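Local coordinates for glutamate receptor 1 (Adineta vaga, PDB 4IO2), which probably serves as a glutamate-gated ion channel of the ionotropic receptor family, the chain here being its two-lobed ligand-binding domain with glutamate bound, at residues D85-S90 and S205-V210. Residues are numbered along the deposited sequence; the frame is centred on the assembly and turned at random.
Sequences DITVTS and STFGIV. With GLU (glutamic acid), chain E.
The carbonyl oxygen of I86 accepts a hydrogen bond from G208 N at 3.3 Å, nearly along the C=O axis, and also receives a CA-H...O contact from F207 CA. T206 O is likewise met twice, by a nearly straight hydrogen bond from V88 N (3.0 Å, N-H...O angle 169°), tilted from its carbonyl plane, and by the CA-H of T87. Together they make a single antiparallel bridge, T87 and F207 being its non-hydrogen-bonded pair, although the two segments run at a steep angle to each other. D85 packs on one face of the F207 ring, its CA over the centre and its CB in a CH-pi contact 4.0 Å from the centroid. CG of F207 stands anti to the carbonyl carbon (chi1 -66°), which brings CE1 to T87 OG1, 3.7 Å away at the ring edge. That hydroxyl and D85 O each bind the amino N of the glutamate at 2.8 Å; D180 is its third partner, while T87 N donates to a ligand carboxylate oxygen. A serine at F207 would probably leave a gap beneath D85 and take the wall from beside the T87 hydroxyl, letting both amino-group acceptors shift. Farther out, the side chains of V210 and I86 cross at about a right angle, CG2 against CD1 at 3.9 Å. V88 CG2 leans on T206 OG1, which bonds R229 of the second subunit. T87 O receives R92, itself a ligand-binding residue. A loop before a helix that offers a carbonyl and a hydroxyl to the ligand's alpha-amino group and a backbone N-H to its alpha-carboxylate is characteristic of the ionotropic glutamate receptor clamshell, a periplasmic-binding-protein fold.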
loop_
_atom_site.group_PDB
_atom_site.type_symbol
_atom_site.label_atom_id
_atom_site.label_comp_id
_atom_site.label_asym_id
_atom_site.label_seq_id
_atom_site.Cartn_x
_atom_site.Cartn_y
_atom_site.Cartn_z
ATOM N N ASP A 85 -10.975 3.235 8.614
ATOM C CA ASP A 85 -10.866 3.356 7.152
ATOM C C ASP A 85 -10.470 4.787 6.805
ATOM O O ASP A 85 -11.247 5.529 6.225
ATOM C CB ASP A 85 -12.175 2.944 6.453
ATOM C CG ASP A 85 -13.453 3.595 7.009
ATOM O OD1 ASP A 85 -13.483 4.110 8.130
ATOM O OD2 ASP A 85 -14.497 3.541 6.285
ATOM N N ILE A 86 -9.239 5.150 7.212
ATOM C CA ILE A 86 -8.742 6.513 7.129
ATOM C C ILE A 86 -7.665 6.579 6.064
ATOM O O ILE A 86 -6.599 5.955 6.178
ATOM C CB ILE A 86 -8.153 6.967 8.478
ATOM C CG1 ILE A 86 -9.163 6.808 9.625
ATOM C CG2 ILE A 86 -7.715 8.386 8.412
ATOM C CD1 ILE A 86 -8.522 6.849 11.012
ATOM N N THR A 87 -7.976 7.284 4.971
ATOM C CA THR A 87 -7.065 7.388 3.861
ATOM C C THR A 87 -5.831 8.230 4.164
ATOM O O THR A 87 -5.921 9.331 4.702
ATOM C CB THR A 87 -7.795 7.938 2.632
ATOM O OG1 THR A 87 -8.946 7.127 2.372
ATOM C CG2 THR A 87 -6.903 7.955 1.374
ATOM N N VAL A 88 -4.662 7.727 3.777
ATOM C CA VAL A 88 -3.393 8.459 3.902
ATOM C C VAL A 88 -3.340 9.455 2.761
ATOM O O VAL A 88 -3.394 9.085 1.580
ATOM C CB VAL A 88 -2.224 7.481 3.833
ATOM C CG1 VAL A 88 -0.921 8.249 4.008
ATOM C CG2 VAL A 88 -2.375 6.393 4.916
ATOM N N THR A 89 -3.298 10.739 3.079
ATOM C CA THR A 89 -3.235 11.791 2.060
ATOM C C THR A 89 -2.099 12.758 2.362
ATOM O O THR A 89 -1.664 12.889 3.477
ATOM C CB THR A 89 -4.520 12.637 1.950
ATOM O OG1 THR A 89 -4.623 13.452 3.102
ATOM C CG2 THR A 89 -5.798 11.764 1.816
ATOM N N SER A 90 -1.640 13.434 1.332
ATOM C CA SER A 90 -0.570 14.425 1.457
ATOM C C SER A 90 -0.955 15.524 2.434
ATOM O O SER A 90 -0.164 15.926 3.272
ATOM C CB SER A 90 -0.213 15.029 0.072
ATOM O OG SER A 90 -1.325 15.689 -0.547
ATOM N N SER A 205 -4.918 4.196 -3.170
ATOM C CA SER A 205 -4.459 4.780 -1.942
ATOM C C SER A 205 -4.313 3.692 -0.870
ATOM O O SER A 205 -4.395 2.512 -1.157
ATOM C CB SER A 205 -5.478 5.881 -1.555
ATOM O OG SER A 205 -6.815 5.358 -1.527
ATOM N N THR A 206 -4.113 4.114 0.366
ATOM C CA THR A 206 -3.966 3.204 1.488
ATOM C C THR A 206 -4.702 3.720 2.702
ATOM O O THR A 206 -4.933 4.928 2.800
ATOM C CB THR A 206 -2.472 3.034 1.866
ATOM O OG1 THR A 206 -1.900 4.330 2.147
ATOM C CG2 THR A 206 -1.649 2.371 0.739
ATOM N N PHE A 207 -5.014 2.841 3.623
ATOM C CA PHE A 207 -5.486 3.190 4.950
ATOM C C PHE A 207 -4.319 2.992 5.907
ATOM O O PHE A 207 -3.581 1.997 5.805
ATOM C CB PHE A 207 -6.607 2.298 5.427
ATOM C CG PHE A 207 -7.903 2.410 4.639
ATOM C CD1 PHE A 207 -8.295 3.575 4.008
ATOM C CD2 PHE A 207 -8.769 1.330 4.586
ATOM C CE1 PHE A 207 -9.498 3.642 3.315
ATOM C CE2 PHE A 207 -9.986 1.399 3.907
ATOM C CZ PHE A 207 -10.352 2.551 3.277
ATOM N N GLY A 208 -4.139 3.924 6.843
ATOM C CA GLY A 208 -3.090 3.832 7.848
ATOM C C GLY A 208 -3.647 4.213 9.186
ATOM O O GLY A 208 -4.635 4.947 9.282
ATOM N N ILE A 209 -2.966 3.751 10.230
ATOM C CA ILE A 209 -3.272 4.198 11.589
ATOM C C ILE A 209 -2.675 5.600 11.772
ATOM O O ILE A 209 -1.520 5.821 11.468
ATOM C CB ILE A 209 -2.742 3.192 12.634
ATOM C CG1 ILE A 209 -3.516 1.883 12.461
ATOM C CG2 ILE A 209 -2.921 3.765 14.041
ATOM C CD1 ILE A 209 -3.071 0.785 13.419
ATOM N N VAL A 210 -3.479 6.536 12.247
ATOM C CA VAL A 210 -3.034 7.897 12.469
ATOM C C VAL A 210 -2.293 7.959 13.780
ATOM O O VAL A 210 -2.782 7.469 14.790
ATOM C CB VAL A 210 -4.234 8.873 12.520
ATOM C CG1 VAL A 210 -3.728 10.295 12.629
ATOM C CG2 VAL A 210 -5.138 8.728 11.320
HETATM N N GLU E . -11.420 6.821 3.747
HETATM C CA GLU E . -12.075 8.120 3.567
HETATM C C GLU E . -11.246 9.223 4.220
HETATM O O GLU E . -10.320 8.902 5.010
HETATM C CB GLU E . -13.493 8.149 4.145
HETATM C CG GLU E . -14.469 7.102 3.597
HETATM C CD GLU E . -14.912 7.304 2.148
HETATM O OE1 GLU E . -14.579 8.338 1.571
HETATM O OE2 GLU E . -15.665 6.441 1.627
HETATM O OXT GLU E . -11.505 10.416 3.936
#